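Local coordinates for protein B-agarase (Saccharophagus degradans, PDB 4BQ2) that hydrolyses beta-linkages of agarose as a family 50 glycoside hydrolase, acting as an exo-beta-agarase, at residues P430-I438 against T469-I477; K257-I267 against V274-F282. All coordinates share one frame; numbering follows the deposited sequence.

Contact 1 of 2, residues P430-I438 against T469-I477; sequences PFFANGWVI and TARVVSEEI
Strand 431-435 runs against the direction of helix 469-477 at 149°, their axes approaching to 8.2 Å, and the side chains of Phe431, Ala433, Thr469, Val473 and Ile477 fill the gap between them. The end of Ile477 turns toward the strand: in the modelled conformer, one of two, CD1 lies against Ala433 CB and at the in-plane edge of Phe431 near CE2, though how closely is doubtful. With CG set between its own backbone N and carbonyl carbon (chi1 62°), the Phe431 ring is directed toward the C-terminal end of the helix, and Tyr424 stacks on it. One helical turn back, Val473 divides its branches, CG1 resting on Ala433 CB and CG2 on the backbone of Asn434. Helix 460-477 leads into strand 483-488, parallel to 431-435, a beta-alpha-beta crossover consistent with the (beta/alpha)8 barrel expected of this family. Gly435 CA lies 3.9 Å from both Thr469 CG2 and Val473 CG2, so these methyls pack on bare backbone. Polar links run through water: one donates to Asn434 O (2.8 Å) and Glu476 OE1, while another donates to Thr469 OG1 and accepts from Ile438 N. Thr469 OG1 also bonds to Arg465 O within the helix.

Contact 2 of 2, residues K257-I267 against V274-F282; sequences KATGYFRTEKI and VDPEGYPYF
An antiparallel sheet edge and a type I turn, Asp275 to Gly278, frame this contact, in which the loop ahead of strand 263-267 folds over the turn that follows strand 270-274. Arg263 and Val274 form a hydrogen-bonded pair: Arg263 N gives to Val274 O at 3.0 Å, and Val274 N returns a bond to Arg263 O. Further out, Gly260 N reaches a lone pair of Pro276 O in the carbonyl plane, although the N-H is bent to 134°. Flanked along the chain by these anchors, the Phe262 ring sits between Pro276 and Tyr281. Pro276 CD lies over one face of the ring as a CH-pi contact, 3.5 Å from the centroid, and the CE2 edge points into the face of Tyr281 in a T-shaped stack with planes at 63°. CE2 stands over the centre of the tyrosine ring, while the phenol OH is held by Thr413 O. Val274 runs alongside the extended Arg263 chain, pointing the same way, and places CB over one guanidinium face. That group is fixed at its rim: NH2 bonds to Lys257 O, and NH1 makes a nearly straight salt bridge to Glu265 OE1. Within the turn, Asp275 OD1 closes an Asx turn with Glu277 N and also accepts from Tyr279 N, the two donors coming from opposite faces of the carboxylate; OD2 is hydrogen-bonded to Ser245 OG. A water donates to both Tyr261 O and Asp275 O, the latter at 2.9 Å, and accepts from Thr259 N.

How the contacts relate
Contact 2 closes before contact 1 opens along the chain, and their centres lie about 21 Å apart on the same side of the chain's centre. They belong to separately counted sheets: 263-267 is the outermost strand of a mixed six-stranded sheet, and 274-282 spans the end of its second strand and the start of its third, whereas 430-438 lies in a parallel sheet backed by helix 460-477. The two nevertheless meet where Pro430 enters its strand, its CG lying 3.7 Å from Phe262 CZ and its CB beside Tyr281 OH. Val484 of strand 483-488 touches Phe262 and Tyr281 as well. This is consistent with a hairpin packed at the end of a (beta/alpha)8 barrel, where strand 431-435 begins.

Contact 1 of 2, residues P430-I438 against T469-I477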
loop_
_atom_site.group_PDB
_atom_site.type_symbol
_atom_site.label_atom_id
_atom_site.label_comp_id
_atom_site.label_asym_id
_atom_site.label_seq_id
_atom_site.Cartn_x
_atom_site.Cartn_y
_atom_site.Cartn_z
ATOM N N PRO A 430 16.294 -15.309 8.923
ATOM C CA PRO A 430 16.794 -13.940 8.831
ATOM C C PRO A 430 15.669 -12.929 8.870
ATOM O O PRO A 430 14.497 -13.280 8.655
ATOM C CB PRO A 430 17.455 -13.900 7.433
ATOM C CG PRO A 430 17.758 -15.321 7.124
ATOM C CD PRO A 430 16.588 -16.074 7.700
ATOM N N PHE A 431 16.010 -11.668 9.103
ATOM C CA PHE A 431 14.986 -10.607 9.157
ATOM C C PHE A 431 15.513 -9.321 8.534
ATOM O O PHE A 431 16.726 -9.134 8.411
ATOM C CB PHE A 431 14.594 -10.303 10.616
ATOM C CG PHE A 431 15.739 -9.798 11.455
ATOM C CD1 PHE A 431 16.662 -10.696 12.025
ATOM C CD2 PHE A 431 15.899 -8.425 11.674
ATOM C CE1 PHE A 431 17.730 -10.219 12.805
ATOM C CE2 PHE A 431 16.945 -7.950 12.439
ATOM C CZ PHE A 431 17.850 -8.843 13.025
ATOM N N PHE A 432 14.592 -8.438 8.167
ATOM C CA PHE A 432 14.935 -7.095 7.673
ATOM C C PHE A 432 14.648 -6.127 8.779
ATOM O O PHE A 432 13.622 -6.261 9.441
ATOM C CB PHE A 432 14.127 -6.747 6.423
ATOM C CG PHE A 432 14.583 -7.504 5.215
ATOM C CD1 PHE A 432 14.388 -8.881 5.123
ATOM C CD2 PHE A 432 15.263 -6.845 4.193
ATOM C CE1 PHE A 432 14.841 -9.614 4.017
ATOM C CE2 PHE A 432 15.704 -7.554 3.069
ATOM C CZ PHE A 432 15.489 -8.937 2.978
ATOM N N ALA A 433 15.551 -5.170 8.981
ATOM C CA ALA A 433 15.390 -4.173 10.039
ATOM C C ALA A 433 14.886 -2.887 9.416
ATOM O O ALA A 433 14.951 -2.747 8.216
ATOM C CB ALA A 433 16.714 -3.900 10.731
ATOM N N ASN A 434 14.438 -1.942 10.244
ATOM C CA ASN A 434 13.982 -0.644 9.754
ATOM C C ASN A 434 14.087 0.437 10.788
ATOM O O ASN A 434 14.076 0.183 12.016
ATOM C CB ASN A 434 12.506 -0.714 9.334
ATOM C CG ASN A 434 11.550 -0.807 10.533
ATOM O OD1 ASN A 434 11.268 -1.908 11.096
ATOM N ND2 ASN A 434 11.051 0.333 10.936
ATOM N N GLY A 435 14.123 1.666 10.290
ATOM C CA GLY A 435 13.969 2.836 11.132
ATOM C C GLY A 435 13.306 3.922 10.321
ATOM O O GLY A 435 13.194 3.823 9.070
ATOM N N TRP A 436 12.842 4.939 11.036
ATOM C CA TRP A 436 12.235 6.116 10.422
ATOM C C TRP A 436 12.990 7.332 10.927
ATOM O O TRP A 436 13.215 7.459 12.132
ATOM C CB TRP A 436 10.799 6.305 10.917
ATOM C CG TRP A 436 9.799 5.228 10.735
ATOM C CD1 TRP A 436 9.483 4.246 11.637
ATOM C CD2 TRP A 436 8.888 5.069 9.627
ATOM N NE1 TRP A 436 8.449 3.481 11.158
ATOM C CE2 TRP A 436 8.048 3.976 9.936
ATOM C CE3 TRP A 436 8.689 5.762 8.436
ATOM C CZ2 TRP A 436 7.036 3.519 9.054
ATOM C CZ3 TRP A 436 7.663 5.334 7.545
ATOM C CH2 TRP A 436 6.871 4.206 7.851
ATOM N N VAL A 437 13.358 8.236 10.021
ATOM C CA VAL A 437 14.000 9.481 10.427
ATOM C C VAL A 437 12.905 10.515 10.615
ATOM O O VAL A 437 12.333 11.040 9.644
ATOM C CB VAL A 437 15.079 9.964 9.410
ATOM C CG1 VAL A 437 15.794 11.242 9.909
ATOM C CG2 VAL A 437 16.070 8.851 9.186
ATOM N N ILE A 438 12.615 10.788 11.889
ATOM C CA ILE A 438 11.589 11.748 12.247
ATOM C C ILE A 438 12.195 12.712 13.248
ATOM O O ILE A 438 13.223 12.419 13.871
ATOM C CB ILE A 438 10.319 11.062 12.831
ATOM C CG1 ILE A 438 10.615 10.401 14.202
ATOM C CG2 ILE A 438 9.751 10.047 11.833
ATOM C CD1 ILE A 438 9.383 9.826 14.923
ATOM N N THR A 469 18.486 7.811 14.534
ATOM C CA THR A 469 17.701 6.709 14.008
ATOM C C THR A 469 18.552 5.453 13.804
ATOM O O THR A 469 18.176 4.383 14.250
ATOM C CB THR A 469 17.017 7.098 12.687
ATOM O OG1 THR A 469 16.174 8.221 12.960
ATOM C CG2 THR A 469 16.190 5.929 12.112
ATOM N N ALA A 470 19.681 5.594 13.116
ATOM C CA ALA A 470 20.570 4.455 12.856
ATOM C C ALA A 470 21.132 3.907 14.176
ATOM O O ALA A 470 21.312 2.698 14.333
ATOM C CB ALA A 470 21.713 4.900 11.917
ATOM N N ARG A 471 21.447 4.800 15.112
ATOM C CA ARG A 471 21.908 4.354 16.430
ATOM C C ARG A 471 20.942 3.396 17.076
ATOM O O ARG A 471 21.353 2.326 17.557
ATOM C CB ARG A 471 22.196 5.541 17.358
ATOM C CG ARG A 471 22.840 5.108 18.677
ATOM C CD ARG A 471 22.911 6.268 19.687
ATOM N NE ARG A 471 21.587 6.522 20.221
ATOM C CZ ARG A 471 20.999 5.758 21.135
ATOM N NH1 ARG A 471 21.642 4.719 21.668
ATOM N NH2 ARG A 471 19.790 6.033 21.531
ATOM N N VAL A 472 19.645 3.746 17.070
ATOM C CA VAL A 472 18.632 2.901 17.706
ATOM C C VAL A 472 18.507 1.536 16.981
ATOM O O VAL A 472 18.542 0.471 17.611
ATOM C CB VAL A 472 17.259 3.603 17.771
ATOM C CG1 VAL A 472 16.171 2.633 18.267
ATOM C CG2 VAL A 472 17.317 4.741 18.795
ATOM N N VAL A 473 18.383 1.564 15.653
ATOM C CA VAL A 473 18.382 0.309 14.879
ATOM C C VAL A 473 19.615 -0.579 15.201
ATOM O O VAL A 473 19.484 -1.783 15.343
ATOM C CB VAL A 473 18.355 0.566 13.355
ATOM C CG1 VAL A 473 18.370 -0.777 12.619
ATOM C CG2 VAL A 473 17.134 1.413 12.939
ATOM N N SER A 474 20.803 0.025 15.286
ATOM C CA SER A 474 22.018 -0.745 15.559
ATOM C C SER A 474 21.956 -1.410 16.941
ATOM O O SER A 474 22.364 -2.571 17.117
ATOM C CB SER A 474 23.284 0.104 15.442
ATOM O OG SER A 474 24.425 -0.683 15.787
ATOM N N GLU A 475 21.428 -0.673 17.911
ATOM C CA GLU A 475 21.210 -1.219 19.256
ATOM C C GLU A 475 20.251 -2.433 19.243
ATOM O O GLU A 475 20.457 -3.422 19.991
ATOM C CB GLU A 475 20.657 -0.104 20.138
ATOM C CG GLU A 475 20.488 -0.461 21.584
ATOM C CD GLU A 475 20.085 0.776 22.349
ATOM O OE1 GLU A 475 19.059 1.381 22.001
ATOM O OE2 GLU A 475 20.841 1.169 23.246
ATOM N N GLU A 476 19.227 -2.364 18.382
ATOM C CA GLU A 476 18.296 -3.463 18.184
ATOM C C GLU A 476 18.859 -4.716 17.518
ATOM O O GLU A 476 18.526 -5.819 17.936
ATOM C CB GLU A 476 17.083 -3.020 17.334
ATOM C CG GLU A 476 16.277 -1.914 17.961
ATOM C CD GLU A 476 15.063 -1.518 17.158
ATOM O OE1 GLU A 476 15.157 -1.296 15.947
ATOM O OE2 GLU A 476 13.990 -1.389 17.771
ATOM N N ILE A 477 19.667 -4.474 16.481
ATOM C CA ILE A 477 20.244 -5.442 15.541
ATOM C C ILE A 477 21.392 -6.226 16.151
ATOM O O ILE A 477 21.627 -7.396 15.819
ATOM C CB ILE A 477 20.830 -4.655 14.338
ATOM C CG1 ILE A 477 19.698 -4.078 13.491
ATOM C CG2 ILE A 477 21.770 -5.496 13.505
ATOM C CD1 ILE A 477 18.622 -5.072 13.172
HETATM O O HOH W 1 14.573 -2.056 13.600
HETATM O O HOH W 2 13.916 9.158 14.203
#

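Contact 2 of 2, residues K257-I267 against V274-F282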
loop_
_atom_site.group_PDB
_atom_site.type_symbol
_atom_site.label_atom_id
_atom_site.label_comp_id
_atom_site.label_asym_id
_atom_site.label_seq_id
_atom_site.Cartn_x
_atom_site.Cartn_y
_atom_site.Cartn_z
ATOM N N LYS A 257 32.151 -16.316 -1.775
ATOM C CA LYS A 257 32.962 -15.846 -0.641
ATOM C C LYS A 257 32.043 -15.544 0.551
ATOM O O LYS A 257 31.050 -14.846 0.379
ATOM C CB LYS A 257 33.727 -14.582 -1.067
ATOM C CG LYS A 257 34.767 -14.091 -0.046
ATOM C CD LYS A 257 35.711 -13.057 -0.685
ATOM C CE LYS A 257 36.566 -12.388 0.402
ATOM N NZ LYS A 257 37.279 -13.337 1.285
ATOM N N ALA A 258 32.365 -16.076 1.742
ATOM C CA ALA A 258 31.562 -15.833 2.968
ATOM C C ALA A 258 32.144 -14.631 3.732
ATOM O O ALA A 258 33.358 -14.626 4.039
ATOM C CB ALA A 258 31.626 -17.074 3.855
ATOM N N THR A 259 31.334 -13.609 4.018
ATOM C CA THR A 259 31.864 -12.440 4.724
ATOM C C THR A 259 31.348 -12.370 6.151
ATOM O O THR A 259 31.782 -11.504 6.926
ATOM C CB THR A 259 31.462 -11.130 4.046
ATOM O OG1 THR A 259 30.042 -10.989 4.133
ATOM C CG2 THR A 259 31.912 -11.122 2.534
ATOM N N GLY A 260 30.412 -13.260 6.460
ATOM C CA GLY A 260 29.718 -13.271 7.748
ATOM C C GLY A 260 28.490 -12.354 7.817
ATOM O O GLY A 260 27.854 -12.250 8.883
ATOM N N TYR A 261 28.145 -11.693 6.702
ATOM C CA TYR A 261 26.938 -10.856 6.643
ATOM C C TYR A 261 26.275 -11.057 5.307
ATOM O O TYR A 261 26.948 -11.427 4.340
ATOM C CB TYR A 261 27.297 -9.354 6.787
ATOM C CG TYR A 261 27.993 -9.109 8.085
ATOM C CD1 TYR A 261 27.256 -8.836 9.249
ATOM C CD2 TYR A 261 29.398 -9.185 8.164
ATOM C CE1 TYR A 261 27.897 -8.630 10.458
ATOM C CE2 TYR A 261 30.037 -8.974 9.368
ATOM C CZ TYR A 261 29.295 -8.714 10.499
ATOM O OH TYR A 261 29.977 -8.515 11.684
ATOM N N PHE A 262 24.981 -10.754 5.225
ATOM C CA PHE A 262 24.304 -10.755 3.911
ATOM C C PHE A 262 24.917 -9.696 2.986
ATOM O O PHE A 262 25.221 -8.608 3.436
ATOM C CB PHE A 262 22.800 -10.516 4.043
ATOM C CG PHE A 262 22.047 -11.732 4.509
ATOM C CD1 PHE A 262 21.912 -11.995 5.862
ATOM C CD2 PHE A 262 21.544 -12.640 3.592
ATOM C CE1 PHE A 262 21.243 -13.160 6.305
ATOM C CE2 PHE A 262 20.896 -13.815 4.004
ATOM C CZ PHE A 262 20.736 -14.076 5.379
ATOM N N ARG A 263 25.082 -10.021 1.702
ATOM C CA ARG A 263 25.701 -9.095 0.743
ATOM C C ARG A 263 25.137 -9.333 -0.634
ATOM O O ARG A 263 24.360 -10.258 -0.809
ATOM C CB ARG A 263 27.253 -9.239 0.744
ATOM C CG ARG A 263 27.716 -10.619 0.339
ATOM C CD ARG A 263 29.246 -10.785 0.464
ATOM N NE ARG A 263 29.589 -12.070 -0.128
ATOM C CZ ARG A 263 29.847 -12.257 -1.419
ATOM N NH1 ARG A 263 29.833 -11.226 -2.251
ATOM N NH2 ARG A 263 30.150 -13.480 -1.864
ATOM N N THR A 264 25.509 -8.507 -1.616
ATOM C CA THR A 264 24.961 -8.687 -2.983
ATOM C C THR A 264 26.031 -9.201 -3.950
ATOM O O THR A 264 27.260 -8.936 -3.783
ATOM C CB THR A 264 24.393 -7.385 -3.568
ATOM O OG1 THR A 264 25.456 -6.430 -3.731
ATOM C CG2 THR A 264 23.291 -6.795 -2.681
ATOM N N GLU A 265 25.577 -9.933 -4.952
ATOM C CA GLU A 265 26.483 -10.392 -5.992
ATOM C C GLU A 265 25.691 -10.852 -7.193
ATOM O O GLU A 265 24.648 -11.504 -7.037
ATOM C CB GLU A 265 27.318 -11.556 -5.498
ATOM C CG GLU A 265 28.323 -12.034 -6.527
ATOM C CD GLU A 265 29.656 -12.264 -5.889
ATOM O OE1 GLU A 265 30.158 -11.328 -5.223
ATOM O OE2 GLU A 265 30.162 -13.389 -6.023
ATOM N N LYS A 266 26.197 -10.520 -8.380
ATOM C CA LYS A 266 25.621 -11.049 -9.620
ATOM C C LYS A 266 26.090 -12.500 -9.819
ATOM O O LYS A 266 27.295 -12.812 -9.724
ATOM C CB LYS A 266 26.003 -10.142 -10.798
ATOM C CG LYS A 266 24.895 -9.932 -11.819
ATOM C CD LYS A 266 25.420 -9.125 -13.003
ATOM C CE LYS A 266 25.713 -7.680 -12.608
ATOM N NZ LYS A 266 26.331 -6.862 -13.693
ATOM N N ILE A 267 25.148 -13.404 -10.020
ATOM C CA ILE A 267 25.482 -14.793 -10.222
ATOM C C ILE A 267 24.948 -15.173 -11.599
ATOM O O ILE A 267 23.747 -15.105 -11.850
ATOM C CB ILE A 267 24.934 -15.702 -9.116
ATOM C CG1 ILE A 267 25.454 -15.248 -7.745
ATOM C CG2 ILE A 267 25.284 -17.152 -9.413
ATOM C CD1 ILE A 267 24.859 -15.979 -6.555
ATOM N N VAL A 274 23.753 -12.925 -1.123
ATOM C CA VAL A 274 24.576 -14.046 -0.697
ATOM C C VAL A 274 24.497 -14.024 0.817
ATOM O O VAL A 274 24.667 -12.969 1.427
ATOM C CB VAL A 274 26.038 -13.851 -1.157
ATOM C CG1 VAL A 274 26.963 -14.903 -0.551
ATOM C CG2 VAL A 274 26.121 -13.847 -2.674
ATOM N N ASP A 275 24.284 -15.184 1.423
ATOM C CA ASP A 275 24.114 -15.228 2.859
ATOM C C ASP A 275 25.472 -15.149 3.635
ATOM O O ASP A 275 26.533 -15.185 3.030
ATOM C CB ASP A 275 23.166 -16.379 3.242
ATOM C CG ASP A 275 23.855 -17.751 3.357
ATOM O OD1 ASP A 275 25.105 -17.841 3.320
ATOM O OD2 ASP A 275 23.110 -18.746 3.495
ATOM N N PRO A 276 25.438 -14.955 4.966
ATOM C CA PRO A 276 26.710 -14.795 5.717
ATOM C C PRO A 276 27.758 -15.935 5.511
ATOM O O PRO A 276 28.946 -15.748 5.803
ATOM C CB PRO A 276 26.236 -14.810 7.178
ATOM C CG PRO A 276 24.832 -14.236 7.125
ATOM C CD PRO A 276 24.253 -14.796 5.838
ATOM N N GLU A 277 27.306 -17.112 5.092
ATOM C CA GLU A 277 28.196 -18.260 4.844
ATOM C C GLU A 277 28.561 -18.444 3.367
ATOM O O GLU A 277 29.320 -19.372 3.012
ATOM C CB GLU A 277 27.553 -19.524 5.367
ATOM C CG GLU A 277 27.261 -19.458 6.840
ATOM C CD GLU A 277 26.776 -20.781 7.393
ATOM O OE1 GLU A 277 26.081 -21.554 6.683
ATOM O OE2 GLU A 277 27.092 -21.023 8.566
ATOM N N GLY A 278 28.011 -17.598 2.503
ATOM C CA GLY A 278 28.418 -17.601 1.096
ATOM C C GLY A 278 27.448 -18.300 0.158
ATOM O O GLY A 278 27.755 -18.510 -1.033
ATOM N N TYR A 279 26.268 -18.680 0.662
ATOM C CA TYR A 279 25.277 -19.398 -0.193
ATOM C C TYR A 279 24.380 -18.407 -0.882
ATOM O O TYR A 279 24.031 -17.365 -0.281
ATOM C CB TYR A 279 24.434 -20.389 0.618
ATOM C CG TYR A 279 25.256 -21.481 1.225
ATOM C CD1 TYR A 279 25.556 -22.632 0.498
ATOM C CD2 TYR A 279 25.741 -21.367 2.528
ATOM C CE1 TYR A 279 26.338 -23.637 1.055
ATOM C CE2 TYR A 279 26.519 -22.376 3.105
ATOM C CZ TYR A 279 26.809 -23.506 2.360
ATOM O OH TYR A 279 27.580 -24.488 2.929
ATOM N N PRO A 280 24.038 -18.665 -2.159
ATOM C CA PRO A 280 23.193 -17.706 -2.848
ATOM C C PRO A 280 21.867 -17.566 -2.085
ATOM O O PRO A 280 21.379 -18.556 -1.518
ATOM C CB PRO A 280 22.968 -18.344 -4.232
ATOM C CG PRO A 280 24.124 -19.303 -4.419
ATOM C CD PRO A 280 24.476 -19.777 -3.039
ATOM N N TYR A 281 21.324 -16.356 -2.070
ATOM C CA TYR A 281 20.138 -16.050 -1.269
ATOM C C TYR A 281 19.146 -15.193 -2.067
ATOM O O TYR A 281 19.542 -14.370 -2.897
ATOM C CB TYR A 281 20.578 -15.345 0.041
ATOM C CG TYR A 281 19.461 -15.009 1.044
ATOM C CD1 TYR A 281 18.998 -15.955 1.952
ATOM C CD2 TYR A 281 18.900 -13.736 1.076
ATOM C CE1 TYR A 281 18.008 -15.641 2.878
ATOM C CE2 TYR A 281 17.886 -13.408 1.981
ATOM C CZ TYR A 281 17.445 -14.359 2.869
ATOM O OH TYR A 281 16.452 -14.024 3.772
ATOM N N PHE A 282 17.855 -15.360 -1.774
ATOM C CA PHE A 282 16.772 -14.650 -2.458
ATOM C C PHE A 282 15.683 -14.441 -1.387
ATOM O O PHE A 282 15.272 -15.393 -0.699
ATOM C CB PHE A 282 16.258 -15.439 -3.676
ATOM C CG PHE A 282 15.192 -14.708 -4.479
ATOM C CD1 PHE A 282 13.832 -14.856 -4.164
ATOM C CD2 PHE A 282 15.540 -13.894 -5.547
ATOM C CE1 PHE A 282 12.855 -14.190 -4.898
ATOM C CE2 PHE A 282 14.577 -13.216 -6.295
ATOM C CZ PHE A 282 13.221 -13.358 -5.970
HETATM O O HOH W 3 28.747 -13.371 2.966
#